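Local coordinates for protein nicotinamide-nucleotide adenylyltransferase NadR family / Ribosylnicotinamide kinase (Lactococcus lactis subsp. cremoris, PDB 6GYE) that probably phosphorylates nicotinamide riboside, which it binds, and may also adenylylate the resulting mononucleotide on the route to NAD+, at residues L196-A201 against A206-E211; A201-A206 against T357-A362. All coordinates share one frame; numbering follows the deposited sequence. Where two conformers were deposited one is given.

Contact 1 (L196-A201 against A206-E211); sequences LVRRLA and APFSEE
Arg198 lies across the ring of Phe208 and then grips Glu210. Its CG sits over one face of the Phe208 ring, 4.1 Å from the centroid, a CH-pi contact. Extended from CG to NE, the chain carries the guanidinium past the ring to the carboxylate of Glu210, guanidinium and carboxylate planes 85° apart. Arg198 NH2 makes a salt bridge of 2.6 Å to Glu210 OE2, on the syn side but tilted out of the carboxylate plane, and a weak second bond to OE1. Glu210 is bent at chi2 (-73°), which turns its carboxylate back toward the helix. Phe208 CG stands between its own backbone N and carbonyl carbon (chi1 60°), which sets the ring against the helix; Val197 CG1 packs 3.7 Å from Phe208 CB, and Ala201 CB is 3.6 Å from Phe208 CD1. At the turn between the segments, Ala206 N donates to Ala201 O (2.9 Å), tying the loop to the helix. Farther along, Ser209 turns from the helix, its OG bonded to Asn243 of the nicotinamide riboside pocket and to Asp259 N. Pro207 and Ser209 pair by backbone with Phe257, so 206-211 runs beside strand 255-259, with helix 229-247 touching both residues.

Contact 2 (A201-A206 against T357-A362); sequences ARSINA and TRYHHA
Tyr359 reaches from helix 358-370 to Ser203 in the last turn of helix 193-203, and the two hydroxyls are the heart of this small surface contact. From CB the ring leaves with CG anti to the backbone N (chi1 173°), a torsion that directs it at the other helix. Tyr359 CE1 packs against Arg199 and Leu200 of that helix and lies 3.8 Å from Ser203 OG; Tyr359 CZ is 3.5 Å from Ser203 OG. At the tip, Tyr359 OH donates to Ser203 OG at 2.5 Å, very short, so the exact length is doubtful, with the serine oxygen at the ring edge and in its plane. Ser203 OG also bonds to Arg199 O one helical turn back, which fixes its rotation and presents it to the tyrosine. A phenylalanine in place of Tyr359 would probably leave Ser203 OG with Arg199 O but no hydroxyl partner from helix 358-370. Thr357 is the N-cap just ahead of the tyrosine's helix, its OG1 hydrogen-bonded to His360 ND1 at 2.7 Å. Beyond Ser203, Asn205, with positive phi, is the C-prime residue of a Schellman motif that ends the helix following the probable Walker A loop of this P-loop NTPase fold.

Followed from the N terminus, the chain enters helix 193-203, whose residues 196-201 form the first half of contact 1. It turns at 201-206, the segment contact 2 uses, and continues through 206-211, which packs on the same helix, so contact 1 closes a short local loop. Some 150 residues later, after strands 255-259 and 296-300, helix 358-370 returns to 201-206 and closes contact 2. The segments alternate along the sequence, so the contacts cross, sharing Ala201 and Ala206. Leu200 joins them directly, its CD2 3.7 Å from Ala362 CB. Helix 193-203 is thereby held by the loop toward helix 212-220 and by the C-terminal helix.

Contact 1 (L196-A201 against A206-E211)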
ATOM      1  N   LEU A 196     -12.995  16.043 -14.773  1.00 45.98           N
ATOM      2  CA  LEU A 196     -11.629  15.643 -15.106  1.00 45.63           C
ATOM      3  C   LEU A 196     -11.267  14.296 -14.483  1.00 45.24           C
ATOM      4  O   LEU A 196     -10.749  13.403 -15.168  1.00 46.57           O
ATOM      5  CB  LEU A 196     -10.637  16.719 -14.656  1.00 54.00           C
ATOM      6  CG  LEU A 196      -9.176  16.414 -15.011  1.00 55.51           C
ATOM      7  CD1 LEU A 196      -9.007  16.340 -16.510  1.00 51.39           C
ATOM      8  CD2 LEU A 196      -8.217  17.426 -14.411  1.00 58.15           C
ATOM      9  N   VAL A 197     -11.531  14.146 -13.179  1.00 42.94           N
ATOM     10  CA  VAL A 197     -11.233  12.916 -12.439  1.00 42.95           C
ATOM     11  C   VAL A 197     -11.852  11.704 -13.126  1.00 50.58           C
ATOM     12  O   VAL A 197     -11.186  10.688 -13.359  1.00 52.98           O
ATOM     13  CB  VAL A 197     -11.748  13.037 -10.989  1.00 51.06           C
ATOM     14  CG1 VAL A 197     -11.735  11.673 -10.293  1.00 42.58           C
ATOM     15  CG2 VAL A 197     -10.935  14.052 -10.201  1.00 45.75           C
ATOM     16  N   ARG A 198     -13.144  11.795 -13.458  1.00 52.49           N
ATOM     17  CA  ARG A 198     -13.837  10.652 -14.042  1.00 46.01           C
ATOM     18  C   ARG A 198     -13.303  10.321 -15.425  1.00 41.92           C
ATOM     19  O   ARG A 198     -13.137   9.141 -15.758  1.00 47.49           O
ATOM     20  CB  ARG A 198     -15.337  10.920 -14.106  1.00 48.48           C
ATOM     21  CG  ARG A 198     -15.952  11.150 -12.739  1.00 64.52           C
ATOM     22  CD  ARG A 198     -17.437  11.455 -12.835  1.00 74.67           C
ATOM     23  NE  ARG A 198     -18.054  11.447 -11.514  1.00 84.81           N
ATOM     24  CZ  ARG A 198     -19.300  11.824 -11.270  1.00 87.15           C
ATOM     25  NH1 ARG A 198     -20.073  12.249 -12.259  1.00 89.10           N
ATOM     26  NH2 ARG A 198     -19.765  11.778 -10.035  1.00 95.33           N
ATOM     27  N   ARG A 199     -13.012  11.343 -16.240  1.00 40.88           N
ATOM     28  CA  ARG A 199     -12.466  11.073 -17.565  1.00 43.27           C
ATOM     29  C   ARG A 199     -11.057  10.491 -17.464  1.00 47.58           C
ATOM     30  O   ARG A 199     -10.731   9.523 -18.167  1.00 50.47           O
ATOM     31  CB  ARG A 199     -12.491  12.335 -18.420  1.00 49.16           C
ATOM     32  CG  ARG A 199     -13.905  12.833 -18.589  1.00 60.63           C
ATOM     33  CD  ARG A 199     -14.317  13.061 -19.996  1.00 62.49           C
ATOM     34  NE  ARG A 199     -14.203  14.444 -20.430  1.00 75.42           N
ATOM     35  CZ  ARG A 199     -15.223  15.162 -20.890  1.00 72.64           C
ATOM     36  NH1 ARG A 199     -16.439  14.625 -20.969  1.00 66.83           N
ATOM     37  NH2 ARG A 199     -15.017  16.407 -21.293  1.00 67.68           N
ATOM     38  N   LEU A 200     -10.211  11.039 -16.583  1.00 44.91           N
ATOM     39  CA  LEU A 200      -8.871  10.468 -16.435  1.00 43.48           C
ATOM     40  C   LEU A 200      -8.946   9.006 -16.003  1.00 45.10           C
ATOM     41  O   LEU A 200      -8.340   8.135 -16.631  1.00 49.78           O
ATOM     42  CB  LEU A 200      -8.034  11.281 -15.445  1.00 42.23           C
ATOM     43  CG  LEU A 200      -7.628  12.702 -15.850  1.00 46.82           C
ATOM     44  CD1 LEU A 200      -6.989  13.414 -14.671  1.00 45.01           C
ATOM     45  CD2 LEU A 200      -6.682  12.701 -17.054  1.00 41.27           C
ATOM     46  N   ALA A 201      -9.716   8.717 -14.942  1.00 40.69           N
ATOM     47  CA  ALA A 201      -9.833   7.349 -14.427  1.00 41.58           C
ATOM     48  C   ALA A 201     -10.447   6.413 -15.462  1.00 43.62           C
ATOM     49  O   ALA A 201      -9.930   5.316 -15.717  1.00 46.71           O
ATOM     50  CB  ALA A 201     -10.675   7.326 -13.143  1.00 40.36           C
ATOM     51  N   ALA A 206      -9.433   2.824 -14.274  1.00 42.64           N
ATOM     52  CA  ALA A 206      -9.021   3.008 -12.895  1.00 43.24           C
ATOM     53  C   ALA A 206     -10.199   3.417 -12.017  1.00 45.57           C
ATOM     54  O   ALA A 206     -11.144   4.052 -12.494  1.00 44.85           O
ATOM     55  CB  ALA A 206      -7.938   4.087 -12.806  1.00 40.16           C
ATOM     56  N   PRO A 207     -10.178   3.066 -10.733  1.00 40.24           N
ATOM     57  CA  PRO A 207     -11.194   3.573  -9.818  1.00 42.49           C
ATOM     58  C   PRO A 207     -10.879   5.018  -9.464  1.00 41.93           C
ATOM     59  O   PRO A 207      -9.754   5.491  -9.616  1.00 47.32           O
ATOM     60  CB  PRO A 207     -11.079   2.652  -8.589  1.00 38.99           C
ATOM     61  CG  PRO A 207      -9.723   2.147  -8.621  1.00 48.25           C
ATOM     62  CD  PRO A 207      -9.248   2.146 -10.056  1.00 44.76           C
ATOM     63  N   PHE A 208     -11.903   5.719  -8.990  1.00 46.23           N
ATOM     64  CA  PHE A 208     -11.745   7.099  -8.563  1.00 47.22           C
ATOM     65  C   PHE A 208     -12.666   7.356  -7.378  1.00 48.04           C
ATOM     66  O   PHE A 208     -13.677   6.684  -7.212  1.00 46.96           O
ATOM     67  CB  PHE A 208     -12.060   8.074  -9.704  1.00 41.38           C
ATOM     68  CG  PHE A 208     -13.463   7.951 -10.235  1.00 46.06           C
ATOM     69  CD1 PHE A 208     -13.754   7.075 -11.273  1.00 40.43           C
ATOM     70  CD2 PHE A 208     -14.492   8.703  -9.691  1.00 47.63           C
ATOM     71  CE1 PHE A 208     -15.054   6.964 -11.761  1.00 43.52           C
ATOM     72  CE2 PHE A 208     -15.796   8.587 -10.169  1.00 49.50           C
ATOM     73  CZ  PHE A 208     -16.078   7.725 -11.201  1.00 37.88           C
ATOM     74  N   SER A 209     -12.313   8.329  -6.556  1.00 43.11           N
ATOM     75  CA  SER A 209     -13.185   8.762  -5.481  1.00 46.31           C
ATOM     76  C   SER A 209     -13.976   9.994  -5.912  1.00 47.29           C
ATOM     77  O   SER A 209     -13.645  10.664  -6.893  1.00 49.51           O
ATOM     78  CB  SER A 209     -12.368   9.075  -4.227  1.00 46.52           C
ATOM     79  OG  SER A 209     -11.574  10.218  -4.467  1.00 47.60           O
ATOM     80  N   GLU A 210     -14.994  10.319  -5.123  1.00 48.11           N
ATOM     81  CA  GLU A 210     -15.780  11.532  -5.306  1.00 51.73           C
ATOM     82  C   GLU A 210     -15.363  12.550  -4.258  1.00 44.50           C
ATOM     83  O   GLU A 210     -14.668  12.232  -3.287  1.00 49.88           O
ATOM     84  CB  GLU A 210     -17.288  11.262  -5.179  1.00 49.71           C
ATOM     85  CG  GLU A 210     -17.902  10.275  -6.172  1.00 71.31           C
ATOM     86  CD  GLU A 210     -18.041  10.823  -7.594  1.00 89.34           C
ATOM     87  OE1 GLU A 210     -17.648  11.984  -7.851  1.00 93.14           O
ATOM     88  OE2 GLU A 210     -18.555  10.081  -8.463  1.00 94.79           O
ATOM     89  N   GLU A 211     -15.771  13.795  -4.474  1.00 44.52           N
ATOM     90  CA  GLU A 211     -15.497  14.847  -3.499  1.00 53.79           C
ATOM     91  C   GLU A 211     -16.468  14.684  -2.330  1.00 55.84           C
ATOM     92  O   GLU A 211     -17.675  14.902  -2.478  1.00 56.16           O
ATOM     93  CB  GLU A 211     -15.609  16.235  -4.128  1.00 51.81           C
ATOM     94  CG  GLU A 211     -15.134  17.328  -3.160  1.00 67.73           C
ATOM     95  CD  GLU A 211     -15.277  18.740  -3.710  1.00 77.56           C
ATOM     96  OE1 GLU A 211     -14.370  19.582  -3.479  1.00 77.35           O
ATOM     97  OE2 GLU A 211     -16.313  19.011  -4.348  1.00 84.87           O
TER

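Contact 2 (A201-A206 against T357-A362)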
ATOM      1  N   ALA A 201      -9.716   8.717 -14.942  1.00 40.69           N
ATOM      2  CA  ALA A 201      -9.833   7.349 -14.427  1.00 41.58           C
ATOM      3  C   ALA A 201     -10.447   6.413 -15.462  1.00 43.62           C
ATOM      4  O   ALA A 201      -9.930   5.316 -15.717  1.00 46.71           O
ATOM      5  CB  ALA A 201     -10.675   7.326 -13.143  1.00 40.36           C
ATOM      6  N   ARG A 202     -11.559   6.828 -16.068  1.00 41.57           N
ATOM      7  CA  ARG A 202     -12.201   5.933 -17.021  1.00 43.51           C
ATOM      8  C   ARG A 202     -11.305   5.688 -18.230  1.00 45.93           C
ATOM      9  O   ARG A 202     -11.398   4.630 -18.858  1.00 54.46           O
ATOM     10  CB  ARG A 202     -13.580   6.477 -17.413  1.00 41.06           C
ATOM     11  CG  ARG A 202     -14.625   6.232 -16.301  1.00 45.43           C
ATOM     12  CD  ARG A 202     -15.855   7.112 -16.415  1.00 51.04           C
ATOM     13  NE  ARG A 202     -16.848   6.749 -15.409  1.00 63.87           N
ATOM     14  CZ  ARG A 202     -17.871   7.512 -15.033  1.00 62.99           C
ATOM     15  NH1 ARG A 202     -18.069   8.719 -15.563  1.00 54.63           N
ATOM     16  NH2 ARG A 202     -18.706   7.051 -14.118  1.00 70.82           N
ATOM     17  N   SER A 203     -10.392   6.616 -18.538  1.00 45.05           N
ATOM     18  CA  SER A 203      -9.505   6.412 -19.687  1.00 44.06           C
ATOM     19  C   SER A 203      -8.660   5.157 -19.528  1.00 43.57           C
ATOM     20  O   SER A 203      -8.269   4.545 -20.526  1.00 43.26           O
ATOM     21  CB  SER A 203      -8.585   7.616 -19.880  1.00 40.94           C
ATOM     22  OG  SER A 203      -9.330   8.790 -20.154  1.00 55.91           O
ATOM     23  N   ILE A 204      -8.415   4.713 -18.297  1.00 41.93           N
ATOM     24  CA  ILE A 204      -7.546   3.554 -18.135  1.00 42.92           C
ATOM     25  C   ILE A 204      -8.167   2.501 -17.218  1.00 50.81           C
ATOM     26  O   ILE A 204      -7.452   1.655 -16.670  1.00 48.65           O
ATOM     27  CB  ILE A 204      -6.167   3.992 -17.600  1.00 45.85           C
ATOM     28  CG1 ILE A 204      -6.321   4.775 -16.285  1.00 41.81           C
ATOM     29  CG2 ILE A 204      -5.420   4.834 -18.639  1.00 41.59           C
ATOM     30  CD1 ILE A 204      -4.982   4.996 -15.557  1.00 49.74           C
ATOM     31  N   ASN A 205      -9.494   2.530 -17.056  1.00 45.46           N
ATOM     32  CA  ASN A 205     -10.201   1.547 -16.239  1.00 45.97           C
ATOM     33  C   ASN A 205      -9.761   1.599 -14.774  1.00 49.17           C
ATOM     34  O   ASN A 205      -9.700   0.570 -14.093  1.00 47.92           O
ATOM     35  CB  ASN A 205     -10.065   0.123 -16.810  1.00 39.42           C
ATOM     36  CG  ASN A 205     -10.892  -0.078 -18.048  1.00 48.56           C
ATOM     37  OD1 ASN A 205     -11.847   0.675 -18.291  1.00 40.47           O
ATOM     38  ND2 ASN A 205     -10.598  -1.140 -18.801  1.00 40.51           N
ATOM     39  N   ALA A 206      -9.433   2.824 -14.274  1.00 42.64           N
ATOM     40  CA  ALA A 206      -9.021   3.008 -12.895  1.00 43.24           C
ATOM     41  C   ALA A 206     -10.199   3.417 -12.017  1.00 45.57           C
ATOM     42  O   ALA A 206     -11.144   4.052 -12.494  1.00 44.85           O
ATOM     43  CB  ALA A 206      -7.938   4.087 -12.806  1.00 40.16           C
ATOM     44  N   THR A 357      -5.891  20.647 -24.750  1.00 53.53           N
ATOM     45  CA  THR A 357      -6.899  20.852 -23.731  1.00 54.71           C
ATOM     46  C   THR A 357      -6.313  20.493 -22.370  1.00 59.95           C
ATOM     47  O   THR A 357      -5.260  19.853 -22.265  1.00 55.11           O
ATOM     48  CB  THR A 357      -8.147  19.968 -23.957  1.00 59.85           C
ATOM     49  OG1 THR A 357      -7.821  18.598 -23.668  1.00 54.04           O
ATOM     50  CG2 THR A 357      -8.684  20.070 -25.399  1.00 52.08           C
ATOM     51  N   ARG A 358      -7.034  20.908 -21.327  0.51 58.13           N
ATOM     52  CA  ARG A 358      -6.713  20.502 -19.966  0.51 59.11           C
ATOM     53  C   ARG A 358      -6.585  18.987 -19.863  0.51 57.31           C
ATOM     54  O   ARG A 358      -5.643  18.470 -19.245  0.51 56.49           O
ATOM     55  CB  ARG A 358      -7.804  21.021 -19.024  0.51 63.46           C
ATOM     56  CG  ARG A 358      -7.348  21.349 -17.614  0.51 69.93           C
ATOM     57  CD  ARG A 358      -7.974  22.659 -17.087  0.51 74.71           C
ATOM     58  NE  ARG A 358      -7.605  23.835 -17.879  0.51 75.65           N
ATOM     59  CZ  ARG A 358      -7.619  25.085 -17.421  0.51 81.08           C
ATOM     60  NH1 ARG A 358      -7.972  25.333 -16.165  0.51 78.33           N
ATOM     61  NH2 ARG A 358      -7.274  26.087 -18.220  0.51 87.63           N
ATOM     62  N   TYR A 359      -7.522  18.260 -20.480  1.00 55.04           N
ATOM     63  CA  TYR A 359      -7.508  16.801 -20.411  1.00 50.95           C
ATOM     64  C   TYR A 359      -6.263  16.217 -21.085  1.00 56.50           C
ATOM     65  O   TYR A 359      -5.635  15.288 -20.550  1.00 50.56           O
ATOM     66  CB  TYR A 359      -8.791  16.227 -21.027  1.00 48.69           C
ATOM     67  CG  TYR A 359      -8.726  14.728 -21.131  1.00 47.80           C
ATOM     68  CD1 TYR A 359      -9.064  13.916 -20.057  1.00 48.02           C
ATOM     69  CD2 TYR A 359      -8.269  14.126 -22.295  1.00 46.14           C
ATOM     70  CE1 TYR A 359      -8.962  12.536 -20.150  1.00 49.20           C
ATOM     71  CE2 TYR A 359      -8.146  12.779 -22.396  1.00 47.45           C
ATOM     72  CZ  TYR A 359      -8.492  11.979 -21.333  1.00 52.18           C
ATOM     73  OH  TYR A 359      -8.364  10.623 -21.489  1.00 55.76           O
ATOM     74  N   HIS A 360      -5.893  16.735 -22.266  1.00 47.47           N
ATOM     75  CA  HIS A 360      -4.659  16.280 -22.907  1.00 54.99           C
ATOM     76  C   HIS A 360      -3.465  16.461 -21.986  1.00 58.03           C
ATOM     77  O   HIS A 360      -2.641  15.547 -21.832  1.00 55.37           O
ATOM     78  CB  HIS A 360      -4.411  17.026 -24.220  1.00 52.01           C
ATOM     79  CG  HIS A 360      -5.301  16.593 -25.332  1.00 52.40           C
ATOM     80  ND1 HIS A 360      -6.663  16.821 -25.327  1.00 57.36           N
ATOM     81  CD2 HIS A 360      -5.031  15.950 -26.494  1.00 54.06           C
ATOM     82  CE1 HIS A 360      -7.195  16.330 -26.434  1.00 53.04           C
ATOM     83  NE2 HIS A 360      -6.226  15.800 -27.161  1.00 57.79           N
ATOM     84  N   HIS A 361      -3.367  17.634 -21.349  1.00 58.93           N
ATOM     85  CA  HIS A 361      -2.246  17.894 -20.447  1.00 56.56           C
ATOM     86  C   HIS A 361      -2.211  16.884 -19.307  1.00 52.15           C
ATOM     87  O   HIS A 361      -1.161  16.308 -19.007  1.00 54.81           O
ATOM     88  CB  HIS A 361      -2.343  19.317 -19.896  1.00 55.01           C
ATOM     89  CG  HIS A 361      -1.105  19.777 -19.187  1.00 60.22           C
ATOM     90  ND1 HIS A 361      -0.920  21.082 -18.771  1.00 59.45           N
ATOM     91  CD2 HIS A 361       0.025  19.110 -18.842  1.00 59.75           C
ATOM     92  CE1 HIS A 361       0.260  21.193 -18.192  1.00 58.11           C
ATOM     93  NE2 HIS A 361       0.858  20.014 -18.227  1.00 59.98           N
ATOM     94  N   ALA A 362      -3.360  16.652 -18.667  1.00 49.70           N
ATOM     95  CA  ALA A 362      -3.411  15.790 -17.491  1.00 53.15           C
ATOM     96  C   ALA A 362      -3.124  14.331 -17.840  1.00 50.54           C
ATOM     97  O   ALA A 362      -2.407  13.647 -17.104  1.00 51.58           O
ATOM     98  CB  ALA A 362      -4.778  15.916 -16.808  1.00 47.04           C
TER